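Local coordinates for protein glutamate--cysteine ligase GshA (PDB 3K1T) that probably acts as a ligase joining glutamate to cysteine to give gamma-glutamylcysteine, at residues N70-P74 with P379-E383; G330-F334 with E368-A372; D339-V345 with Y358-R364. All coordinates share one frame; numbering follows the deposited sequence.

Following the chain from its N terminus, the first partner met is 70-74, in the loop between strand 57-63 and helix 77-91. In interaction 1 it meets 379-383, some 300 residues on, tying that loop to strand 377-381 of the large antiparallel sheet and enclosing both other contacts. Segment 330-334, leaving strand 324-329 of the four-stranded sheet, opens interaction 2, which 368-372 closes after the hairpin of strands 340-349 and 352-361. Interaction 3 is that hairpin, the innermost of three concentric closures; none cross. It touches interaction 1 through Tyr-358 and Phe-382, and interaction 2 through Thr-333 and Ala-342, whereas interactions 1 and 2 lie about 22 Å apart, centre to centre.

Interaction 1: N70-P74 with P379-E383; sequences NNLNP and PLTFE
Thr-381 reaches the turn at Asn-71 with its hydroxyl, OG1 donating to Asn-71 O at 3.0 Å, in the carbonyl plane and on a lone pair. The same OG1 lies equally near Asn-73 N, but the angle there is too poor for a bond. With OG1 of Thr-381 anti to its own backbone N (chi1 -157°), the hydroxyl faces the 70-74 loop. A second bond runs from the Asn-73 amide: ND2 donates to Phe-382 O at 3.3 Å, almost straight (171°), with the carbonyl oxygen practically in the amide plane. One hydroxyl and one carboxamide thus fasten the loop to the end of strand 377-381 and the residue after it, each donating to a main-chain oxygen. At the other end, the side chains of Asn-71 and Pro-379 cross at about a right angle, Asn-71 OD1 standing 3.3 Å from Pro-379 CG. This strand, 377-381, pairs with strand 352-361 in the large antiparallel sheet, and the contact lays the loop between strand 57-63 and helix 77-91 against it near the protein surface. Further out, Asn-73 OD1 accepts a hydrogen bond from Asp-75 N, which helps to fix the rotation of the amide that serves Phe-382. Phe-357 of strand 352-361 is touched by both Asn-71 and Pro-379. The Phe-382 ring leads away from the loop and meets the rings of Phe-402 and Tyr-358 edge-to-face, while Asn-70 packs on helix 109-124.

Interaction 2: G330-F334 with E368-A372; sequences GVYTF and ENLNA
Asn-369 lays its side chain against Tyr-332, Thr-333 and Phe-334. Starting at the backbone, CB of Asn-369 comes within 3.2 Å of Thr-333 O, a buried carbonyl oxygen for which the model offers no hydrogen-bond partner. The next atom, CG, sits between backbone N and carbonyl carbon (chi1 61°), a torsion that sends the amide toward the two aromatic rings. There CG passes Tyr-332 CD1 at 3.8 Å. At the tip the amide splits its two ends between the rings: OD1 lies at the edge of the Tyr-332 ring, in its plane, 3.6 Å from CE1 of that residue, while ND2 approaches the edge of Phe-334, also 3.6 Å from its CE1. The amide stands nearly perpendicular to both rings, at 89° to that of Tyr-332.

The backbone of Asn-369 secures the position. Its O accepts a hydrogen bond from Thr-333 N at 3.0 Å and also takes a CA-H...O contact from Tyr-332 CA at 3.4 Å. Leu-370 adds apolar cover, CB lying 4.1 Å from Tyr-332 CE1, while the Tyr-332 hydroxyl is bonded to Glu-277 O beyond the contact. Within the second loop, Asn-371 ND2 donates to Glu-368 OE2, and Glu-368 OE1 is hydrogen-bonded to His-361 ND1.

Arg-51 binds both loops, with NH1 bonded to Val-331 O and Leu-370 O and NH2 to Asn-371 O. This is loop-on-loop packing at a junction of sheets: the segment that leaves strand 324-329 of the four-stranded sheet and enters strand 335-337 of the large antiparallel sheet is held by the connection between strands 352-361 and 377-381.

Interaction 3: D339-V345 with Y358-R364; sequences DAVAEPV and YRVHTSR. With SO4 (sulfate ion), chain B.
Glu-343 and Arg-359 form the hydrogen-bonded antiparallel pair of this hairpin, Arg-359 N to Glu-343 O at 2.8 Å and Glu-343 N to Arg-359 O at 3.0 Å. His-361 N extends the pairing to Val-341 O. Among the polar side chains, His-361 NE2 donates to Glu-343 OE2 at 2.7 Å, on the anti lone pair and within the ring plane, carboxylate and imidazole nearly coplanar; Arg-51 salt-bridges the same OE2, and His-361 ND1 is hydrogen-bonded to Glu-368 OE1. Arg-359 binds a sulfate, probably from the crystallisation liquor, edge-on, NH2 to O1 at 2.9 Å, and NH2 also forms a salt bridge with Asp-49; Ser-47, Asn-63 and Gly-67 hold the anion too. Of the apolar contacts, Val-341 CG1 lies over the centre of the His-361 ring, 3.8 Å from its centroid, a CH-pi contact, and Ala-342 CB meets Tyr-358 CD1 at 3.9 Å. A leucine in place of His-361 would probably leave Glu-343 and Glu-368 without the imidazole that bridges them. Besides its hairpin partner, strand 340-349 also pairs with strands 45-52 and 335-337, strand 352-361 with strand 377-381, and on the face carrying Pro-344 and Tyr-358 the hairpin packs against helix 398-421.

Interaction 1: N70-P74 with P379-E383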
loop_
_atom_site.group_PDB
_atom_site.type_symbol
_atom_site.label_atom_id
_atom_site.label_comp_id
_atom_site.label_asym_id
_atom_site.label_seq_id
_atom_site.Cartn_x
_atom_site.Cartn_y
_atom_site.Cartn_z
ATOM N N ASN A 70 -1.302 9.106 16.064
ATOM C CA ASN A 70 -0.108 9.875 16.340
ATOM C C ASN A 70 1.052 9.019 16.891
ATOM O O ASN A 70 2.164 9.500 16.990
ATOM C CB ASN A 70 -0.430 10.969 17.342
ATOM C CG ASN A 70 -1.001 10.440 18.663
ATOM O OD1 ASN A 70 -2.036 9.791 18.681
ATOM N ND2 ASN A 70 -0.330 10.773 19.791
ATOM N N ASN A 71 0.757 7.769 17.252
ATOM C CA ASN A 71 1.756 6.851 17.820
ATOM C C ASN A 71 2.425 5.977 16.788
ATOM O O ASN A 71 3.310 5.186 17.127
ATOM C CB ASN A 71 1.110 5.924 18.864
ATOM C CG ASN A 71 0.460 6.673 20.026
ATOM O OD1 ASN A 71 0.921 7.729 20.427
ATOM N ND2 ASN A 71 -0.582 6.066 20.615
ATOM N N LEU A 72 1.963 6.069 15.539
ATOM C CA LEU A 72 2.509 5.284 14.453
ATOM C C LEU A 72 3.879 5.783 14.065
ATOM O O LEU A 72 4.208 6.964 14.205
ATOM C CB LEU A 72 1.572 5.277 13.221
ATOM C CG LEU A 72 0.195 4.648 13.465
ATOM C CD1 LEU A 72 -0.669 4.738 12.213
ATOM C CD2 LEU A 72 0.248 3.158 13.977
ATOM N N ASN A 73 4.701 4.870 13.570
ATOM C CA ASN A 73 6.070 5.221 13.182
ATOM C C ASN A 73 6.052 6.107 11.919
ATOM O O ASN A 73 5.551 5.695 10.855
ATOM C CB ASN A 73 6.848 3.924 12.961
ATOM C CG ASN A 73 8.328 4.158 12.659
ATOM O OD1 ASN A 73 8.733 5.188 12.088
ATOM N ND2 ASN A 73 9.136 3.178 13.052
ATOM N N PRO A 74 6.585 7.349 12.008
ATOM C CA PRO A 74 6.481 8.220 10.819
ATOM C C PRO A 74 7.211 7.713 9.578
ATOM O O PRO A 74 6.844 8.096 8.476
ATOM C CB PRO A 74 7.062 9.574 11.289
ATOM C CG PRO A 74 7.834 9.247 12.508
ATOM C CD PRO A 74 7.167 8.052 13.156
ATOM N N PRO A 379 2.926 5.137 24.854
ATOM C CA PRO A 379 3.114 4.376 23.595
ATOM C C PRO A 379 4.583 4.203 23.251
ATOM O O PRO A 379 5.383 5.069 23.561
ATOM C CB PRO A 379 2.417 5.246 22.536
ATOM C CG PRO A 379 2.519 6.686 23.100
ATOM C CD PRO A 379 2.437 6.518 24.627
ATOM N N LEU A 380 4.931 3.098 22.610
ATOM C CA LEU A 380 6.269 2.857 22.103
ATOM C C LEU A 380 6.102 2.310 20.709
ATOM O O LEU A 380 5.517 1.251 20.517
ATOM C CB LEU A 380 6.990 1.815 22.943
ATOM C CG LEU A 380 8.384 1.440 22.458
ATOM C CD1 LEU A 380 9.391 2.591 22.680
ATOM C CD2 LEU A 380 8.798 0.136 23.191
ATOM N N THR A 381 6.579 3.041 19.715
ATOM C CA THR A 381 6.255 2.680 18.342
ATOM C C THR A 381 6.995 1.404 17.908
ATOM O O THR A 381 8.061 1.069 18.425
ATOM C CB THR A 381 6.498 3.884 17.362
ATOM O OG1 THR A 381 5.697 3.691 16.176
ATOM C CG2 THR A 381 7.972 3.993 17.002
ATOM N N PHE A 382 6.338 0.640 17.041
ATOM C CA PHE A 382 6.884 -0.600 16.475
ATOM C C PHE A 382 8.078 -0.259 15.605
ATOM O O PHE A 382 8.023 0.693 14.838
ATOM C CB PHE A 382 5.861 -1.272 15.558
ATOM C CG PHE A 382 4.770 -2.013 16.250
ATOM C CD1 PHE A 382 4.717 -2.160 17.649
ATOM C CD2 PHE A 382 3.778 -2.583 15.493
ATOM C CE1 PHE A 382 3.708 -2.872 18.237
ATOM C CE2 PHE A 382 2.757 -3.285 16.078
ATOM C CZ PHE A 382 2.705 -3.419 17.462
ATOM N N GLU A 383 9.114 -1.065 15.701
ATOM C CA GLU A 383 10.306 -0.954 14.872
ATOM C C GLU A 383 10.309 -1.956 13.681
ATOM O O GLU A 383 11.038 -1.771 12.713
ATOM C CB GLU A 383 11.521 -1.199 15.765
ATOM C CG GLU A 383 11.727 -0.142 16.884
ATOM C CD GLU A 383 12.098 1.234 16.332
ATOM O OE1 GLU A 383 13.011 1.255 15.483
ATOM O OE2 GLU A 383 11.533 2.284 16.777
#

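Interaction 2: G330-F334 with E368-A372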
loop_
_atom_site.group_PDB
_atom_site.type_symbol
_atom_site.label_atom_id
_atom_site.label_comp_id
_atom_site.label_asym_id
_atom_site.label_seq_id
_atom_site.Cartn_x
_atom_site.Cartn_y
_atom_site.Cartn_z
ATOM N N GLY A 330 -8.887 -14.703 30.802
ATOM C CA GLY A 330 -7.855 -13.671 30.794
ATOM C C GLY A 330 -6.582 -14.220 30.163
ATOM O O GLY A 330 -6.279 -15.404 30.341
ATOM N N VAL A 331 -5.879 -13.382 29.400
ATOM C CA VAL A 331 -4.618 -13.777 28.719
ATOM C C VAL A 331 -3.516 -12.929 29.308
ATOM O O VAL A 331 -3.677 -11.728 29.479
ATOM C CB VAL A 331 -4.724 -13.552 27.206
ATOM C CG1 VAL A 331 -3.415 -14.022 26.478
ATOM C CG2 VAL A 331 -5.979 -14.294 26.652
ATOM N N TYR A 332 -2.411 -13.554 29.673
ATOM C CA TYR A 332 -1.254 -12.844 30.227
ATOM C C TYR A 332 -0.479 -12.193 29.107
ATOM O O TYR A 332 -0.473 -12.690 27.958
ATOM C CB TYR A 332 -0.329 -13.822 30.972
ATOM C CG TYR A 332 -0.875 -14.214 32.320
ATOM C CD1 TYR A 332 -0.606 -13.448 33.442
ATOM C CD2 TYR A 332 -1.657 -15.357 32.462
ATOM C CE1 TYR A 332 -1.124 -13.786 34.690
ATOM C CE2 TYR A 332 -2.187 -15.712 33.707
ATOM C CZ TYR A 332 -1.924 -14.913 34.819
ATOM O OH TYR A 332 -2.429 -15.256 36.064
ATOM N N THR A 333 0.166 -11.066 29.415
ATOM C CA THR A 333 1.258 -10.593 28.575
ATOM C C THR A 333 2.558 -10.665 29.376
ATOM O O THR A 333 2.629 -10.134 30.489
ATOM C CB THR A 333 1.097 -9.161 28.034
ATOM O OG1 THR A 333 2.366 -8.721 27.458
ATOM C CG2 THR A 333 0.630 -8.154 29.143
ATOM N N PHE A 334 3.584 -11.311 28.810
ATOM C CA PHE A 334 4.901 -11.362 29.454
ATOM C C PHE A 334 5.924 -10.508 28.728
ATOM O O PHE A 334 7.099 -10.541 29.063
ATOM C CB PHE A 334 5.397 -12.805 29.608
ATOM C CG PHE A 334 4.496 -13.633 30.457
ATOM C CD1 PHE A 334 4.300 -13.311 31.782
ATOM C CD2 PHE A 334 3.769 -14.660 29.918
ATOM C CE1 PHE A 334 3.431 -14.053 32.582
ATOM C CE2 PHE A 334 2.905 -15.409 30.706
ATOM C CZ PHE A 334 2.738 -15.097 32.047
ATOM N N GLU A 368 0.827 -6.605 36.868
ATOM C CA GLU A 368 0.714 -5.866 35.617
ATOM C C GLU A 368 0.732 -6.772 34.382
ATOM O O GLU A 368 0.300 -6.346 33.309
ATOM C CB GLU A 368 1.786 -4.771 35.535
ATOM C CG GLU A 368 1.470 -3.575 36.453
ATOM C CD GLU A 368 0.081 -3.055 36.257
ATOM O OE1 GLU A 368 -0.304 -2.731 35.113
ATOM O OE2 GLU A 368 -0.674 -3.018 37.244
ATOM N N ASN A 369 1.220 -7.997 34.514
ATOM C CA ASN A 369 1.110 -8.984 33.431
ATOM C C ASN A 369 -0.330 -9.484 33.211
ATOM O O ASN A 369 -0.612 -10.138 32.207
ATOM C CB ASN A 369 2.090 -10.156 33.597
ATOM C CG ASN A 369 1.881 -10.956 34.867
ATOM O OD1 ASN A 369 0.837 -10.854 35.528
ATOM N ND2 ASN A 369 2.918 -11.748 35.248
ATOM N N LEU A 370 -1.222 -9.150 34.161
ATOM C CA LEU A 370 -2.633 -9.549 34.161
ATOM C C LEU A 370 -3.531 -8.320 33.932
ATOM O O LEU A 370 -4.388 -8.316 33.049
ATOM C CB LEU A 370 -2.926 -10.229 35.520
ATOM C CG LEU A 370 -4.289 -10.787 35.857
ATOM C CD1 LEU A 370 -4.215 -11.801 37.065
ATOM C CD2 LEU A 370 -5.275 -9.631 36.148
ATOM N N ASN A 371 -3.325 -7.281 34.738
ATOM C CA ASN A 371 -4.180 -6.057 34.712
ATOM C C ASN A 371 -4.214 -5.399 33.329
ATOM O O ASN A 371 -3.172 -5.218 32.686
ATOM C CB ASN A 371 -3.669 -5.012 35.737
ATOM C CG ASN A 371 -3.730 -5.500 37.218
ATOM O OD1 ASN A 371 -4.543 -6.333 37.571
ATOM N ND2 ASN A 371 -2.837 -4.962 38.065
ATOM N N ALA A 372 -5.405 -4.986 32.897
ATOM C CA ALA A 372 -5.559 -4.227 31.650
ATOM C C ALA A 372 -5.047 -2.817 31.955
ATOM O O ALA A 372 -5.298 -2.315 33.037
ATOM C CB ALA A 372 -7.039 -4.206 31.211
#

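Interaction 3: D339-V345 with Y358-R364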
loop_
_atom_site.group_PDB
_atom_site.type_symbol
_atom_site.label_atom_id
_atom_site.label_comp_id
_atom_site.label_asym_id
_atom_site.label_seq_id
_atom_site.Cartn_x
_atom_site.Cartn_y
_atom_site.Cartn_z
ATOM N N ASP A 339 11.561 -2.888 33.163
ATOM C CA ASP A 339 10.648 -3.267 34.248
ATOM C C ASP A 339 9.157 -3.096 33.929
ATOM O O ASP A 339 8.326 -3.504 34.722
ATOM C CB ASP A 339 10.976 -2.457 35.491
ATOM C CG ASP A 339 11.013 -0.968 35.217
ATOM O OD1 ASP A 339 11.637 -0.542 34.214
ATOM O OD2 ASP A 339 10.397 -0.232 36.012
ATOM N N ALA A 340 8.825 -2.501 32.786
ATOM C CA ALA A 340 7.427 -2.188 32.471
ATOM C C ALA A 340 6.812 -3.270 31.590
ATOM O O ALA A 340 7.376 -3.610 30.553
ATOM C CB ALA A 340 7.342 -0.811 31.740
ATOM N N VAL A 341 5.606 -3.718 31.940
ATOM C CA VAL A 341 4.830 -4.609 31.075
ATOM C C VAL A 341 4.425 -3.853 29.779
ATOM O O VAL A 341 4.116 -2.641 29.806
ATOM C CB VAL A 341 3.608 -5.117 31.792
ATOM C CG1 VAL A 341 2.659 -5.875 30.812
ATOM C CG2 VAL A 341 4.060 -6.010 32.973
ATOM N N ALA A 342 4.483 -4.541 28.656
ATOM C CA ALA A 342 4.117 -3.969 27.364
ATOM C C ALA A 342 3.142 -4.902 26.666
ATOM O O ALA A 342 3.201 -6.118 26.873
ATOM C CB ALA A 342 5.364 -3.769 26.505
ATOM N N GLU A 343 2.247 -4.349 25.825
ATOM C CA GLU A 343 1.359 -5.156 25.021
ATOM C C GLU A 343 1.040 -4.444 23.706
ATOM O O GLU A 343 0.829 -3.237 23.699
ATOM C CB GLU A 343 0.082 -5.564 25.781
ATOM C CG GLU A 343 -0.726 -4.428 26.439
ATOM C CD GLU A 343 -1.754 -4.971 27.399
ATOM O OE1 GLU A 343 -2.740 -5.565 26.892
ATOM O OE2 GLU A 343 -1.568 -4.840 28.641
ATOM N N PRO A 344 1.026 -5.189 22.595
ATOM C CA PRO A 344 0.957 -4.542 21.278
ATOM C C PRO A 344 -0.452 -4.237 20.776
ATOM O O PRO A 344 -1.431 -4.939 21.102
ATOM C CB PRO A 344 1.605 -5.586 20.337
ATOM C CG PRO A 344 1.231 -6.886 21.006
ATOM C CD PRO A 344 1.412 -6.608 22.480
ATOM N N VAL A 345 -0.503 -3.189 19.953
ATOM C CA VAL A 345 -1.699 -2.730 19.243
ATOM C C VAL A 345 -1.357 -2.681 17.744
ATOM O O VAL A 345 -0.408 -1.987 17.374
ATOM C CB VAL A 345 -2.073 -1.292 19.676
ATOM C CG1 VAL A 345 -3.424 -0.872 19.049
ATOM C CG2 VAL A 345 -2.089 -1.152 21.195
ATOM N N TYR A 358 3.335 -0.407 20.973
ATOM C CA TYR A 358 3.114 -1.027 22.277
ATOM C C TYR A 358 2.507 -0.056 23.293
ATOM O O TYR A 358 2.901 1.108 23.351
ATOM C CB TYR A 358 4.434 -1.503 22.855
ATOM C CG TYR A 358 4.978 -2.793 22.270
ATOM C CD1 TYR A 358 4.516 -4.006 22.726
ATOM C CD2 TYR A 358 5.985 -2.787 21.295
ATOM C CE1 TYR A 358 5.051 -5.202 22.257
ATOM C CE2 TYR A 358 6.534 -4.009 20.816
ATOM C CZ TYR A 358 6.053 -5.195 21.310
ATOM O OH TYR A 358 6.580 -6.410 20.865
ATOM N N ARG A 359 1.610 -0.569 24.119
ATOM C CA ARG A 359 1.179 0.122 25.335
ATOM C C ARG A 359 2.117 -0.348 26.449
ATOM O O ARG A 359 2.071 -1.515 26.836
ATOM C CB ARG A 359 -0.248 -0.243 25.714
ATOM C CG ARG A 359 -1.318 0.013 24.621
ATOM C CD ARG A 359 -2.701 -0.384 25.113
ATOM N NE ARG A 359 -3.646 -0.544 23.998
ATOM C CZ ARG A 359 -4.184 0.459 23.298
ATOM N NH1 ARG A 359 -3.943 1.712 23.641
ATOM N NH2 ARG A 359 -4.986 0.205 22.258
ATOM N N VAL A 360 2.931 0.574 26.950
ATOM C CA VAL A 360 3.909 0.293 27.978
ATOM C C VAL A 360 3.296 0.793 29.277
ATOM O O VAL A 360 3.093 2.004 29.471
ATOM C CB VAL A 360 5.290 0.947 27.663
ATOM C CG1 VAL A 360 6.353 0.663 28.805
ATOM C CG2 VAL A 360 5.848 0.510 26.294
ATOM N N HIS A 361 2.943 -0.143 30.137
ATOM C CA HIS A 361 2.248 0.165 31.400
ATOM C C HIS A 361 3.021 1.170 32.251
ATOM O O HIS A 361 4.235 1.040 32.444
ATOM C CB HIS A 361 2.028 -1.099 32.258
ATOM C CG HIS A 361 1.068 -2.090 31.684
ATOM N ND1 HIS A 361 0.308 -2.919 32.482
ATOM C CD2 HIS A 361 0.803 -2.451 30.408
ATOM C CE1 HIS A 361 -0.377 -3.747 31.721
ATOM N NE2 HIS A 361 -0.133 -3.452 30.457
ATOM N N THR A 362 2.306 2.174 32.769
ATOM C CA THR A 362 2.899 3.119 33.724
ATOM C C THR A 362 2.912 2.557 35.150
ATOM O O THR A 362 3.780 2.900 35.918
ATOM C CB THR A 362 2.189 4.493 33.710
ATOM O OG1 THR A 362 0.808 4.286 33.946
ATOM C CG2 THR A 362 2.330 5.180 32.359
ATOM N N SER A 363 1.963 1.713 35.513
ATOM C CA SER A 363 1.999 1.031 36.796
ATOM C C SER A 363 3.100 -0.027 36.814
ATOM O O SER A 363 3.537 -0.512 35.759
ATOM C CB SER A 363 0.666 0.358 37.107
ATOM O OG SER A 363 -0.367 1.325 37.253
ATOM N N ARG A 364 3.516 -0.389 38.027
ATOM C CA ARG A 364 4.623 -1.355 38.225
ATOM C C ARG A 364 4.483 -2.560 39.182
ATOM O O ARG A 364 5.516 -3.080 39.592
ATOM C CB ARG A 364 5.845 -0.598 38.729
ATOM C CG ARG A 364 6.446 0.344 37.733
ATOM C CD ARG A 364 7.179 -0.436 36.711
ATOM N NE ARG A 364 7.856 0.490 35.850
ATOM C CZ ARG A 364 7.276 1.093 34.833
ATOM N NH1 ARG A 364 6.038 0.816 34.518
ATOM N NH2 ARG A 364 7.975 1.941 34.140
HETATM S S SO4 B . -6.719 2.526 20.016
HETATM O O1 SO4 B . -5.520 2.667 20.809
HETATM O O2 SO4 B . -6.132 2.245 18.743
HETATM O O3 SO4 B . -7.533 1.412 20.448
HETATM O O4 SO4 B . -7.497 3.785 20.003
HETATM O O HOH W 1 8.020 -3.903 37.400
HETATM O O HOH W 2 4.389 -2.791 34.434
HETATM O O HOH W 3 -2.654 -3.238 23.446
#